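PDB 3NSW: excretory-secretory protein 2 from Ancylostoma ceylanicum, which is a secreted hookworm protein with a netrin-like fold, of unsettled function but probably acting as an immunomodulator in the host. Local coordinates for residues Y6-L11 / G67-T72; I14-I19 / K101-E106; T24-T29 / L40-L45; T34-N39 / T61-C66; A73-V78 / V90-G95. All blocks are in the same frame, centred on the assembly; numbering follows the deposited sequence. Where two conformers were deposited one is given.

Interaction 1 (Y6-L11 / G67-T72)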
# COMPACT_ATOMS: atom_id res chain seq x y z
N TYR A 6 2.76 -8.84 -8.95
CA TYR A 6 2.98 -7.40 -9.12
C TYR A 6 1.80 -6.75 -9.81
O TYR A 6 1.97 -5.88 -10.66
CB TYR A 6 4.22 -7.12 -9.96
CG TYR A 6 5.51 -7.49 -9.29
CD1 TYR A 6 5.77 -7.10 -7.98
CD2 TYR A 6 6.48 -8.22 -9.97
CE1 TYR A 6 6.98 -7.44 -7.36
CE2 TYR A 6 7.68 -8.57 -9.37
CZ TYR A 6 7.92 -8.17 -8.07
OH TYR A 6 9.10 -8.51 -7.47
N CYS A 7 0.60 -7.20 -9.47
CA CYS A 7 -0.62 -6.56 -9.95
C CYS A 7 -1.47 -6.06 -8.77
O CYS A 7 -2.38 -6.74 -8.33
CB CYS A 7 -1.39 -7.51 -10.85
SG CYS A 7 -0.47 -7.96 -12.35
N PRO A 8 -1.15 -4.85 -8.25
CA PRO A 8 -1.87 -4.35 -7.08
C PRO A 8 -3.35 -4.16 -7.39
O PRO A 8 -3.72 -3.96 -8.54
CB PRO A 8 -1.20 -3.00 -6.78
CG PRO A 8 0.05 -3.00 -7.56
CD PRO A 8 -0.15 -3.89 -8.73
N LYS A 9 -4.18 -4.24 -6.36
CA LYS A 9 -5.61 -4.05 -6.56
C LYS A 9 -6.09 -2.88 -5.73
O LYS A 9 -5.59 -2.66 -4.64
CB LYS A 9 -6.38 -5.31 -6.17
CG LYS A 9 -6.20 -5.75 -4.73
CD LYS A 9 -7.02 -7.01 -4.45
CE LYS A 9 -6.98 -7.40 -2.98
NZ LYS A 9 -7.74 -8.65 -2.71
N MET A 10 -7.07 -2.15 -6.26
CA MET A 10 -7.75 -1.10 -5.50
C MET A 10 -8.80 -1.78 -4.64
O MET A 10 -9.55 -2.63 -5.12
CB MET A 10 -8.45 -0.11 -6.43
CG MET A 10 -7.56 0.72 -7.32
SD MET A 10 -6.27 1.66 -6.46
CE MET A 10 -7.18 2.60 -5.26
N LEU A 11 -8.84 -1.40 -3.36
CA LEU A 11 -9.88 -1.89 -2.45
C LEU A 11 -10.87 -0.77 -2.15
O LEU A 11 -10.47 0.34 -1.79
CB LEU A 11 -9.28 -2.36 -1.13
CG LEU A 11 -8.57 -3.69 -0.94
CD1 LEU A 11 -8.37 -3.89 0.56
CD2 LEU A 11 -9.35 -4.85 -1.53
N GLY A 67 -1.86 -3.07 -14.59
CA GLY A 67 -2.55 -1.82 -14.86
C GLY A 67 -3.99 -1.84 -14.38
O GLY A 67 -4.84 -1.14 -14.92
N ASN A 68 -4.27 -2.66 -13.36
CA ASN A 68 -5.58 -2.64 -12.72
C ASN A 68 -5.68 -1.54 -11.66
O ASN A 68 -6.68 -1.42 -10.95
CB ASN A 68 -5.92 -4.01 -12.12
CG ASN A 68 -6.12 -5.08 -13.19
OD1 ASN A 68 -6.46 -4.77 -14.33
ND2 ASN A 68 -5.92 -6.33 -12.81
N ILE A 69 -4.61 -0.74 -11.56
CA ILE A 69 -4.63 0.50 -10.78
C ILE A 69 -4.14 1.65 -11.66
O ILE A 69 -3.37 1.43 -12.60
CB ILE A 69 -3.78 0.42 -9.49
CG1 ILE A 69 -2.30 0.21 -9.80
CG2 ILE A 69 -4.33 -0.66 -8.52
CD1 ILE A 69 -1.37 0.28 -8.58
N GLN A 70 -4.59 2.86 -11.36
CA GLN A 70 -4.11 4.04 -12.07
C GLN A 70 -3.89 5.11 -11.01
O GLN A 70 -4.70 6.01 -10.86
CB GLN A 70 -5.13 4.52 -13.10
CG GLN A 70 -4.55 5.45 -14.17
CD GLN A 70 -3.76 4.72 -15.23
OE1 GLN A 70 -4.33 4.02 -16.07
NE2 GLN A 70 -2.44 4.89 -15.21
N LEU A 71 -2.80 4.97 -10.25
CA LEU A 71 -2.57 5.88 -9.13
C LEU A 71 -2.21 7.26 -9.66
O LEU A 71 -1.65 7.39 -10.76
CB LEU A 71 -1.47 5.35 -8.21
CG LEU A 71 -1.64 3.91 -7.73
CD1 LEU A 71 -0.56 3.54 -6.72
CD2 LEU A 71 -3.03 3.70 -7.14
N THR A 72 -2.57 8.29 -8.91
CA THR A 72 -2.33 9.66 -9.35
C THR A 72 -1.16 10.30 -8.63
O THR A 72 -0.82 9.94 -7.50
CB THR A 72 -3.59 10.55 -9.22
OG1 THR A 72 -4.17 10.37 -7.93
CG2 THR A 72 -4.62 10.17 -10.29
O HOH W 1 -2.90 -4.24 -11.05
O HOH W 2 -8.01 -3.01 -8.89
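Apolar packing assisted by two bridging waters joins Pro8, just before the short edge strand 9-10, and Met10 within it to Ile69 in the loop that leads from strand 59-63 to strand 75-82. Ile69 points at the strand and divides its branches: CD1 rests on CB and CG of the Pro8 ring, 3.7 Å from each, while CG2 lies 3.4 Å from Pro8 O and 3.7 Å from Met10 SD. Its chi1 of 64° sets CG1 between the backbone N and the carbonyl carbon, and this parts the two methyls. Met10, bent at chi2 and chi3, crosses Ile69 at about a right angle and brings SD to 3.9 Å from Leu71 CD2. No direct hydrogen bond spans the segments. One water donates to Pro8 O (2.7 Å) and accepts from Asn68 N; the other accepts from Met10 N and donates to Asn68 O. Cys7 is disulfide-bonded to Cys66, earlier in the same loop. Strand 9-10 pairs with strand 88-92, whose Val90 touches Pro8, Met10 and Leu71.

Interaction 2 (I14-I19 / K101-E106); sequences IRQEDI and KDLLKE
Leu103 of helix 98-104 pushes its CD1 methyl against backbone at the start of helix 16-20, where CD1 rests 3.4 Å from Ile14 O and 3.7 Å from Arg15 CA. The other methyl, CD2, sits 3.3 Å from Gln16 OE1, and Leu103 CB lies 3.7 Å from Ile19 CD1. Gln16 reaches over because CG is anti to the backbone N (chi1 -167°) and the chain then bends at chi2; its NE2 is hydrogen-bonded to Asn20 OD1, while a water donates to both OE1 and Leu103 O, the latter at 2.7 Å. Leu104 adds CD2 against Ile19 CD1, a looser contact. Arg15, the N-cap residue, holds Asp18 side-on: NE goes to OD2, and NH2 meets the syn lone pair of OD1 at 2.8 Å and 166°. Asp18 OD2 also accepts from Arg15 N through its anti lone pair, so the carboxylate is gripped by three N-H groups and its rotation is fixed. Helix 98-104 ends in a Schellman motif at Lys105. With no direct hydrogen bond between the segments, their cohesion comes from leucine methyls packed on isoleucine, Gln16 and backbone, plus one water, while the Arg15-Asp18 salt bridge braces the first turn of helix 16-20 locally.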
# COMPACT_ATOMS: atom_id res chain seq x y z
N ILE A 14 -11.09 -1.51 3.27
CA ILE A 14 -10.09 -2.32 3.95
C ILE A 14 -10.78 -3.10 5.08
O ILE A 14 -11.45 -2.51 5.94
CB ILE A 14 -8.93 -1.47 4.53
CG1 ILE A 14 -8.22 -0.71 3.41
CG2 ILE A 14 -7.96 -2.34 5.32
CD1 ILE A 14 -7.28 0.36 3.92
N ARG A 15 -10.60 -4.42 5.07
CA ARG A 15 -11.14 -5.29 6.12
C ARG A 15 -10.03 -6.06 6.84
O ARG A 15 -8.90 -6.12 6.35
CB ARG A 15 -12.16 -6.27 5.53
CG ARG A 15 -13.27 -5.62 4.71
CD ARG A 15 -13.73 -6.52 3.57
NE ARG A 15 -12.60 -7.02 2.78
CZ ARG A 15 -12.71 -7.69 1.64
NH1 ARG A 15 -13.91 -7.96 1.12
NH2 ARG A 15 -11.62 -8.10 1.00
N GLN A 16 -10.36 -6.66 7.98
CA GLN A 16 -9.40 -7.46 8.75
C GLN A 16 -8.67 -8.55 7.93
O GLN A 16 -7.47 -8.77 8.10
CB GLN A 16 -10.08 -8.09 9.97
CG GLN A 16 -9.11 -8.67 11.00
CD GLN A 16 -8.19 -7.62 11.59
OE1 GLN A 16 -8.65 -6.65 12.19
NE2 GLN A 16 -6.89 -7.80 11.42
N GLU A 17 -9.41 -9.22 7.05
CA GLU A 17 -8.85 -10.28 6.21
C GLU A 17 -7.73 -9.75 5.32
O GLU A 17 -6.73 -10.44 5.08
CB GLU A 17 -9.92 -10.94 5.33
CG GLU A 17 -11.20 -11.29 6.04
CD GLU A 17 -12.26 -10.23 5.89
OE1 GLU A 17 -12.93 -10.22 4.83
OE2 GLU A 17 -12.43 -9.41 6.82
N ASP A 18 -7.90 -8.53 4.81
CA ASP A 18 -6.92 -7.91 3.93
C ASP A 18 -5.65 -7.59 4.71
O ASP A 18 -4.55 -7.91 4.27
CB ASP A 18 -7.50 -6.66 3.27
CG ASP A 18 -8.84 -6.91 2.60
OD1 ASP A 18 -8.92 -7.84 1.77
OD2 ASP A 18 -9.82 -6.20 2.92
N ILE A 19 -5.83 -6.99 5.89
CA ILE A 19 -4.74 -6.66 6.80
C ILE A 19 -3.95 -7.89 7.25
O ILE A 19 -2.72 -7.87 7.26
CB ILE A 19 -5.26 -5.88 8.01
CG1 ILE A 19 -5.73 -4.48 7.57
CG2 ILE A 19 -4.17 -5.74 9.08
CD1 ILE A 19 -6.64 -3.81 8.59
N LYS A 101 -10.10 3.21 9.94
CA LYS A 101 -9.16 3.87 10.84
C LYS A 101 -8.90 3.03 12.09
O LYS A 101 -7.75 2.83 12.48
CB LYS A 101 -9.63 5.28 11.21
CG LYS A 101 -9.63 6.24 10.03
CD LYS A 101 -10.05 7.65 10.43
CE LYS A 101 -10.05 8.59 9.23
NZ LYS A 101 -10.57 9.94 9.59
N ASP A 102 -9.97 2.49 12.68
CA ASP A 102 -9.87 1.59 13.83
C ASP A 102 -9.11 0.30 13.54
O ASP A 102 -8.30 -0.14 14.37
CB ASP A 102 -11.27 1.28 14.41
CG ASP A 102 -11.91 2.47 15.11
OD1 ASP A 102 -11.21 3.46 15.43
OD2 ASP A 102 -13.13 2.40 15.37
N LEU A 103 -9.34 -0.30 12.37
CA LEU A 103 -8.63 -1.52 11.96
C LEU A 103 -7.13 -1.27 11.82
O LEU A 103 -6.32 -2.15 12.12
CB LEU A 103 -9.17 -2.07 10.62
CG LEU A 103 -10.52 -2.78 10.60
CD1 LEU A 103 -10.86 -3.20 9.19
CD2 LEU A 103 -10.53 -3.99 11.53
N LEU A 104 -6.80 -0.08 11.34
CA LEU A 104 -5.42 0.32 11.12
C LEU A 104 -4.78 0.88 12.39
O LEU A 104 -3.56 1.13 12.44
CB LEU A 104 -5.35 1.37 10.00
CG LEU A 104 -5.75 0.89 8.60
CD1 LEU A 104 -5.83 2.08 7.65
CD2 LEU A 104 -4.75 -0.14 8.10
N LYS A 105 -5.60 1.06 13.43
CA LYS A 105 -5.21 1.76 14.66
C LYS A 105 -4.57 3.12 14.30
O LYS A 105 -3.51 3.48 14.80
CB LYS A 105 -4.27 0.90 15.51
CG LYS A 105 -4.96 -0.21 16.32
CD LYS A 105 -5.36 -1.40 15.46
CE LYS A 105 -6.20 -2.39 16.24
NZ LYS A 105 -5.36 -3.36 17.00
N GLU A 106 -5.24 3.85 13.40
CA GLU A 106 -4.75 5.13 12.92
C GLU A 106 -4.56 6.14 14.06
O GLU A 106 -3.63 6.95 14.02
CB GLU A 106 -5.71 5.70 11.88
CG GLU A 106 -5.15 6.89 11.14
CD GLU A 106 -6.22 7.86 10.70
OE1 GLU A 106 -6.30 8.14 9.49
OE2 GLU A 106 -6.97 8.34 11.57
O HOH W 3 -6.60 -4.65 13.00

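Interaction 3 (T24-T29 / L40-L45); sequences TVAYVT and LQYWRL
Trp43 lies across Tyr27 and Thr29 of the neighbouring strand. Its CB sits 3.5 Å from Tyr27 O, and CG is near the same oxygen; CD1 stands over the centre of one face of the Tyr27 ring, an edge-to-face pair with planes 52° apart; NE1 donates to Thr29 OG1, 2.6 Å away and nearly straight at 175°, with the oxygen in the indole plane; CE2 and CZ2 lie beside that oxygen. Thr29 OG1 is presented by a chi1 of -55°, beside its own backbone N, and also hydrogen-bonds to Asp76 OD1. Gln41 CG covers part of one indole face. On the face that carries Ala26, Val28 and Tyr42, Val28 CG1 sits 3.9 Å from the centroid of the Tyr42 ring as a CH-pi contact, and Ala26 CB meets the edge of that ring, 3.6 Å from CE1. Because Trp43 and Arg44 both face Tyr27, the antiparallel register slips by one residue: a classic beta bulge in the hairpin of strands 24-33 and 37-45, within the sheet of the netrin-like fold.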
# COMPACT_ATOMS: atom_id res chain seq x y z
N THR A 24 3.08 -5.79 5.70
CA THR A 24 3.04 -4.42 6.22
C THR A 24 1.90 -3.63 5.59
O THR A 24 1.50 -3.87 4.44
CB THR A 24 4.36 -3.64 5.99
OG1 THR A 24 4.61 -3.50 4.59
CG2 THR A 24 5.55 -4.31 6.69
N VAL A 25 1.38 -2.68 6.35
CA VAL A 25 0.40 -1.73 5.84
C VAL A 25 0.99 -0.35 6.10
O VAL A 25 1.37 -0.04 7.23
CB VAL A 25 -0.95 -1.85 6.55
CG1 VAL A 25 -1.96 -0.94 5.88
CG2 VAL A 25 -1.45 -3.31 6.53
N ALA A 26 1.04 0.47 5.05
CA ALA A 26 1.74 1.75 5.09
C ALA A 26 0.88 2.92 4.62
O ALA A 26 -0.05 2.74 3.84
CB ALA A 26 2.98 1.65 4.23
N TYR A 27 1.26 4.12 5.06
CA TYR A 27 0.65 5.38 4.64
C TYR A 27 1.71 5.98 3.74
O TYR A 27 2.84 6.23 4.21
CB TYR A 27 0.44 6.24 5.90
CG TYR A 27 -0.05 7.66 5.70
CD1 TYR A 27 -0.67 8.07 4.52
CD2 TYR A 27 0.03 8.58 6.77
CE1 TYR A 27 -1.15 9.40 4.38
CE2 TYR A 27 -0.44 9.89 6.63
CZ TYR A 27 -1.03 10.28 5.45
OH TYR A 27 -1.50 11.57 5.32
N VAL A 28 1.39 6.14 2.46
CA VAL A 28 2.37 6.56 1.45
C VAL A 28 1.83 7.70 0.58
O VAL A 28 0.63 7.91 0.49
CB VAL A 28 2.77 5.39 0.51
CG1 VAL A 28 3.38 4.22 1.32
CG2 VAL A 28 1.59 4.90 -0.32
N THR A 29 2.74 8.45 -0.05
CA THR A 29 2.37 9.32 -1.14
C THR A 29 3.06 8.81 -2.39
O THR A 29 4.25 8.47 -2.36
CB THR A 29 2.82 10.77 -0.91
OG1 THR A 29 2.30 11.24 0.34
CG2 THR A 29 2.29 11.68 -2.05
N LEU A 40 7.41 6.01 -4.29
CA LEU A 40 6.68 6.18 -3.03
C LEU A 40 7.49 6.90 -1.97
O LEU A 40 8.71 6.68 -1.82
CB LEU A 40 6.29 4.81 -2.45
CG LEU A 40 5.53 3.84 -3.35
CD1 LEU A 40 5.35 2.50 -2.64
CD2 LEU A 40 4.18 4.45 -3.73
N GLN A 41 6.80 7.76 -1.23
CA GLN A 41 7.29 8.29 0.03
C GLN A 41 6.50 7.61 1.14
O GLN A 41 5.27 7.62 1.12
CB GLN A 41 7.08 9.81 0.09
CG GLN A 41 7.21 10.42 1.49
CD GLN A 41 8.65 10.63 1.92
OE1 GLN A 41 9.45 11.21 1.20
NE2 GLN A 41 8.99 10.16 3.12
N TYR A 42 7.20 7.03 2.10
CA TYR A 42 6.55 6.39 3.24
C TYR A 42 6.46 7.36 4.41
O TYR A 42 7.46 7.97 4.79
CB TYR A 42 7.35 5.16 3.68
CG TYR A 42 7.13 3.97 2.80
CD1 TYR A 42 6.25 2.96 3.17
CD2 TYR A 42 7.81 3.85 1.58
CE1 TYR A 42 6.04 1.85 2.35
CE2 TYR A 42 7.61 2.76 0.76
CZ TYR A 42 6.73 1.76 1.15
OH TYR A 42 6.54 0.68 0.34
N TRP A 43 5.27 7.48 4.98
CA TRP A 43 5.04 8.34 6.13
C TRP A 43 4.98 7.57 7.43
O TRP A 43 5.42 8.06 8.47
CB TRP A 43 3.75 9.15 5.96
CG TRP A 43 3.76 10.02 4.75
CD1 TRP A 43 3.01 9.86 3.61
CD2 TRP A 43 4.56 11.20 4.54
NE1 TRP A 43 3.29 10.87 2.72
CE2 TRP A 43 4.24 11.70 3.26
CE3 TRP A 43 5.52 11.87 5.31
CZ2 TRP A 43 4.84 12.85 2.73
CZ3 TRP A 43 6.12 13.02 4.78
CH2 TRP A 43 5.77 13.50 3.50
N ARG A 44 4.42 6.36 7.37
CA ARG A 44 4.14 5.61 8.59
C ARG A 44 3.91 4.16 8.21
O ARG A 44 3.34 3.88 7.17
CB ARG A 44 2.85 6.15 9.21
CG ARG A 44 2.35 5.36 10.42
CD ARG A 44 1.12 6.01 10.99
NE ARG A 44 0.59 5.24 12.11
CZ ARG A 44 -0.54 5.55 12.73
NH1 ARG A 44 -1.25 6.61 12.34
NH2 ARG A 44 -0.97 4.81 13.74
N LEU A 45 4.36 3.23 9.05
CA LEU A 45 3.90 1.84 8.92
C LEU A 45 2.92 1.64 10.06
O LEU A 45 3.26 1.91 11.22
CB LEU A 45 5.05 0.85 9.05
CG LEU A 45 6.25 0.93 8.10
CD1 LEU A 45 7.07 -0.34 8.24
CD2 LEU A 45 5.80 1.09 6.67

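Interaction 4 (T34-N39 / T61-C66); sequences TARSYN and TLRDDC
Antiparallel strands 37-39 and 61-63 pair at the edge of the sheet, and a salt-bridge network of Arg36, Arg63 and Asp65 continues the contact beyond the last rung. Tyr38 and Leu62 form a hydrogen-bonded pair, with Tyr38 N to Leu62 O and Leu62 N to Tyr38 O both at 2.9 Å; Asp64 N then bonds to Arg36 O. Arg63, extended from CG to NE, holds Asp65 side-on, NE to OD1 at 2.9 Å and NH2 to the syn lone pair of OD2. Arg36 approaches the same carboxylate differently: OD1 lies over a face of its guanidinium, 2.7 Å from NE, a charge contact with no N-H directed at it. The two guanidinium planes are nearly parallel (7°), with Arg36 NH1 3.5 Å from Arg63 NH2, and the shared carboxylate probably offsets the like charges. On the Tyr38 face, a water accepts from Tyr38 OH and donates to Asp64 OD2. Asp64 OD1 accepts from Cys66 N (2.9 Å), which forms an Asx turn where edge strand 59-63 gives way to the disulfide-bonded loop.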
# COMPACT_ATOMS: atom_id res chain seq x y z
N THR A 34 8.33 5.82 -12.61
CA THR A 34 9.34 5.44 -13.59
C THR A 34 8.65 4.57 -14.65
O THR A 34 7.42 4.59 -14.74
CB THR A 34 10.53 4.71 -12.92
OG1 THR A 34 11.70 4.86 -13.74
CG2 THR A 34 10.22 3.22 -12.71
N ALA A 35 9.42 3.83 -15.44
CA ALA A 35 8.85 2.91 -16.43
C ALA A 35 7.62 2.14 -15.91
O ALA A 35 6.49 2.47 -16.26
CB ALA A 35 9.93 1.95 -16.93
N ARG A 36 7.86 1.14 -15.07
CA ARG A 36 6.80 0.22 -14.66
C ARG A 36 6.44 0.32 -13.18
O ARG A 36 5.53 -0.38 -12.71
CB ARG A 36 7.25 -1.20 -14.99
CG ARG A 36 6.14 -2.19 -15.25
CD ARG A 36 6.75 -3.57 -15.26
NE ARG A 36 6.08 -4.50 -16.17
CZ ARG A 36 6.67 -5.55 -16.72
NH1 ARG A 36 7.95 -5.81 -16.47
NH2 ARG A 36 5.99 -6.36 -17.53
N SER A 37 7.15 1.19 -12.44
CA SER A 37 6.96 1.33 -11.00
C SER A 37 6.60 2.74 -10.58
O SER A 37 7.15 3.72 -11.11
CB SER A 37 8.23 0.92 -10.25
OG SER A 37 8.56 -0.43 -10.47
N TYR A 38 5.70 2.84 -9.61
CA TYR A 38 5.40 4.08 -8.92
C TYR A 38 6.49 4.33 -7.89
O TYR A 38 6.94 3.40 -7.22
CB TYR A 38 4.04 3.97 -8.23
CG TYR A 38 2.87 3.82 -9.17
CD1 TYR A 38 2.29 4.94 -9.77
CD2 TYR A 38 2.33 2.55 -9.46
CE1 TYR A 38 1.22 4.82 -10.62
CE2 TYR A 38 1.25 2.42 -10.33
CZ TYR A 38 0.70 3.56 -10.90
OH TYR A 38 -0.37 3.46 -11.76
N ASN A 39 6.90 5.59 -7.76
CA ASN A 39 7.77 6.03 -6.68
C ASN A 39 6.93 6.41 -5.47
O ASN A 39 5.87 7.04 -5.60
CB ASN A 39 8.60 7.26 -7.10
CG ASN A 39 9.62 6.94 -8.19
OD1 ASN A 39 9.78 7.72 -9.12
ND2 ASN A 39 10.31 5.82 -8.06
N THR A 61 9.32 1.77 -4.00
CA THR A 61 8.66 1.71 -5.30
C THR A 61 7.62 0.60 -5.28
O THR A 61 7.69 -0.34 -4.48
CB THR A 61 9.66 1.41 -6.44
OG1 THR A 61 10.32 0.17 -6.17
CG2 THR A 61 10.69 2.53 -6.60
N LEU A 62 6.63 0.75 -6.15
CA LEU A 62 5.59 -0.26 -6.31
C LEU A 62 5.47 -0.63 -7.78
O LEU A 62 5.05 0.18 -8.60
CB LEU A 62 4.25 0.29 -5.79
CG LEU A 62 3.02 -0.62 -5.96
CD1 LEU A 62 3.17 -1.88 -5.10
CD2 LEU A 62 1.75 0.16 -5.59
N ARG A 63 5.84 -1.87 -8.11
CA ARG A 63 5.74 -2.34 -9.49
C ARG A 63 4.31 -2.75 -9.85
O ARG A 63 3.60 -3.32 -9.02
CB ARG A 63 6.70 -3.52 -9.67
CG ARG A 63 6.70 -4.11 -11.07
CD ARG A 63 7.92 -5.00 -11.26
NE ARG A 63 7.64 -6.00 -12.27
CZ ARG A 63 8.48 -6.96 -12.66
NH1 ARG A 63 9.69 -7.06 -12.11
NH2 ARG A 63 8.10 -7.83 -13.57
N ASP A 64 3.89 -2.44 -11.08
CA ASP A 64 2.57 -2.85 -11.58
C ASP A 64 2.70 -3.44 -12.98
O ASP A 64 2.97 -2.71 -13.94
CB ASP A 64 1.56 -1.69 -11.57
CG ASP A 64 0.18 -2.07 -12.14
OD1 ASP A 64 -0.13 -3.28 -12.26
OD2 ASP A 64 -0.61 -1.17 -12.49
N ASP A 65 2.50 -4.75 -13.08
CA ASP A 65 2.61 -5.48 -14.34
C ASP A 65 1.28 -5.60 -15.10
O ASP A 65 1.25 -6.11 -16.22
CB ASP A 65 3.13 -6.90 -14.05
CG ASP A 65 4.64 -6.96 -13.88
OD1 ASP A 65 5.32 -5.91 -13.96
OD2 ASP A 65 5.15 -8.07 -13.65
N CYS A 66 0.19 -5.16 -14.47
CA CYS A 66 -1.15 -5.36 -15.03
C CYS A 66 -1.80 -4.06 -15.49
O CYS A 66 -2.24 -3.95 -16.63
CB CYS A 66 -2.09 -6.06 -14.02
SG CYS A 66 -1.85 -7.83 -13.84
O HOH W 4 3.60 -6.86 -18.03
O HOH W 5 -0.72 1.43 -13.11

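Interaction 5 (A73-V78 / V90-G95); sequences ADTDYV and VKLHDG
Strands 75-78 and 90-92 run antiparallel with their axes at 130°: Val78 and Lys91 form a hydrogen-bonded pair (Val78 N to Lys91 O 2.7 Å), and His93 N reaches Asp76 O at 3.0 Å from above the carbonyl plane. Tyr77 packs CD1 on Val90 CG1, 3.4 Å away, and CE1 on Leu92 CD1, while Lys91 O lies near its ring plane at the edge. Leu92 starts out pointing away, but with CG anti to the backbone N (chi1 -163°) and a turn at chi2 its CD1 swings back, pressing unusually tightly on Thr75 CG2 at 3.4 Å. His93 presents its ring edge to Val78, CD2 to CG2 3.9 Å, and its ring also stacks with Tyr27. Lys91 NZ hydrogen-bonds to Ser12 O and forms a salt bridge with Glu100. Asp76 O accepts from His93 N and from a water that in turn accepts from Asp94 N, which ties the strand to the 3-10 turn 93-95, while Tyr77, Val90 and Leu92 supply apolar contact.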
# COMPACT_ATOMS: atom_id res chain seq x y z
N ALA A 73 -0.53 11.26 -9.32
CA ALA A 73 0.61 11.99 -8.78
C ALA A 73 0.26 12.68 -7.47
O ALA A 73 -0.84 13.23 -7.32
CB ALA A 73 1.11 13.00 -9.81
N ASP A 74 1.20 12.64 -6.52
CA ASP A 74 1.14 13.42 -5.28
C ASP A 74 -0.11 13.07 -4.49
O ASP A 74 -0.70 13.93 -3.82
CB ASP A 74 1.17 14.93 -5.54
CG ASP A 74 2.40 15.40 -6.32
OD1 ASP A 74 3.52 14.90 -6.09
OD2 ASP A 74 2.22 16.27 -7.17
N THR A 75 -0.54 11.81 -4.60
CA THR A 75 -1.77 11.37 -3.95
C THR A 75 -1.46 10.37 -2.84
O THR A 75 -0.55 9.55 -2.97
CB THR A 75 -2.73 10.75 -4.98
OG1 THR A 75 -3.01 11.74 -5.99
CG2 THR A 75 -4.05 10.35 -4.33
N ASP A 76 -2.20 10.46 -1.74
CA ASP A 76 -1.90 9.66 -0.57
C ASP A 76 -2.72 8.37 -0.60
O ASP A 76 -3.91 8.40 -0.89
CB ASP A 76 -2.22 10.41 0.71
CG ASP A 76 -1.27 11.58 0.97
OD1 ASP A 76 -0.29 11.77 0.23
OD2 ASP A 76 -1.52 12.31 1.95
N TYR A 77 -2.07 7.26 -0.26
CA TYR A 77 -2.73 5.94 -0.21
C TYR A 77 -2.38 5.16 1.04
O TYR A 77 -1.32 5.35 1.64
CB TYR A 77 -2.28 5.12 -1.42
CG TYR A 77 -2.73 5.71 -2.73
CD1 TYR A 77 -4.01 5.48 -3.21
CD2 TYR A 77 -1.87 6.55 -3.48
CE1 TYR A 77 -4.44 6.04 -4.42
CE2 TYR A 77 -2.30 7.11 -4.68
CZ TYR A 77 -3.58 6.85 -5.14
OH TYR A 77 -4.01 7.40 -6.32
N VAL A 78 -3.27 4.25 1.42
CA VAL A 78 -2.88 3.19 2.33
C VAL A 78 -2.48 2.03 1.43
O VAL A 78 -3.20 1.69 0.48
CB VAL A 78 -4.04 2.77 3.26
CG1 VAL A 78 -3.63 1.58 4.12
CG2 VAL A 78 -4.46 3.94 4.14
N VAL A 90 -4.48 -1.37 -2.32
CA VAL A 90 -4.33 0.09 -2.30
C VAL A 90 -5.69 0.74 -2.04
O VAL A 90 -6.69 0.33 -2.63
CB VAL A 90 -3.79 0.62 -3.65
CG1 VAL A 90 -3.42 2.11 -3.53
CG2 VAL A 90 -2.58 -0.18 -4.12
N LYS A 91 -5.71 1.74 -1.17
CA LYS A 91 -6.92 2.49 -0.86
C LYS A 91 -6.55 3.97 -0.70
O LYS A 91 -5.55 4.29 -0.07
CB LYS A 91 -7.55 1.96 0.44
CG LYS A 91 -8.56 2.91 1.11
CD LYS A 91 -10.01 2.56 0.78
CE LYS A 91 -10.94 3.62 1.37
NZ LYS A 91 -12.35 3.17 1.49
N LEU A 92 -7.34 4.85 -1.30
CA LEU A 92 -7.13 6.29 -1.14
C LEU A 92 -7.19 6.66 0.33
O LEU A 92 -8.19 6.38 1.00
CB LEU A 92 -8.20 7.08 -1.90
CG LEU A 92 -7.91 8.55 -2.17
CD1 LEU A 92 -6.81 8.65 -3.22
CD2 LEU A 92 -9.18 9.25 -2.64
N HIS A 93 -6.14 7.29 0.84
CA HIS A 93 -6.07 7.65 2.26
C HIS A 93 -7.21 8.58 2.68
O HIS A 93 -7.81 8.40 3.74
CB HIS A 93 -4.71 8.26 2.60
CG HIS A 93 -4.54 8.53 4.06
ND1 HIS A 93 -4.73 9.78 4.61
CD2 HIS A 93 -4.20 7.71 5.09
CE1 HIS A 93 -4.51 9.72 5.92
NE2 HIS A 93 -4.18 8.48 6.23
N ASP A 94 -7.53 9.56 1.83
CA ASP A 94 -8.61 10.53 2.11
C ASP A 94 -10.00 9.88 2.10
O ASP A 94 -10.99 10.52 2.49
CB ASP A 94 -8.59 11.69 1.11
CG ASP A 94 -7.46 12.68 1.36
OD1 ASP A 94 -6.91 12.72 2.49
OD2 ASP A 94 -7.12 13.43 0.42
N GLY A 95 -10.08 8.63 1.65
CA GLY A 95 -11.34 7.88 1.62
C GLY A 95 -11.58 6.92 2.77
O GLY A 95 -12.58 6.19 2.77
O HOH W 6 -5.76 10.39 -0.30

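How the interactions relate
Interactions 1, 3, 4 and 5 all reach one mixed sheet, with interaction 2 packing its helices beside it. Interactions 3 and 4 share strand 37-45, and Leu40 touches Leu62 between them. Interactions 3 and 5, centres about 10 Å apart, meet where strands 24-33 and 75-82 pair, Val28 O lying 2.9 Å from Tyr77 N. A disulfide fastens interaction 1 to interaction 4, and Leu11 with Val90 joins 1 to 5. Interaction 2 reaches the sheet through Ile14 and Leu104 on Val78, and through Glu106 O, 2.9 Å from Arg44 NH1; it lies about 25 Å, centre to centre, from interaction 4, across the chain's middle.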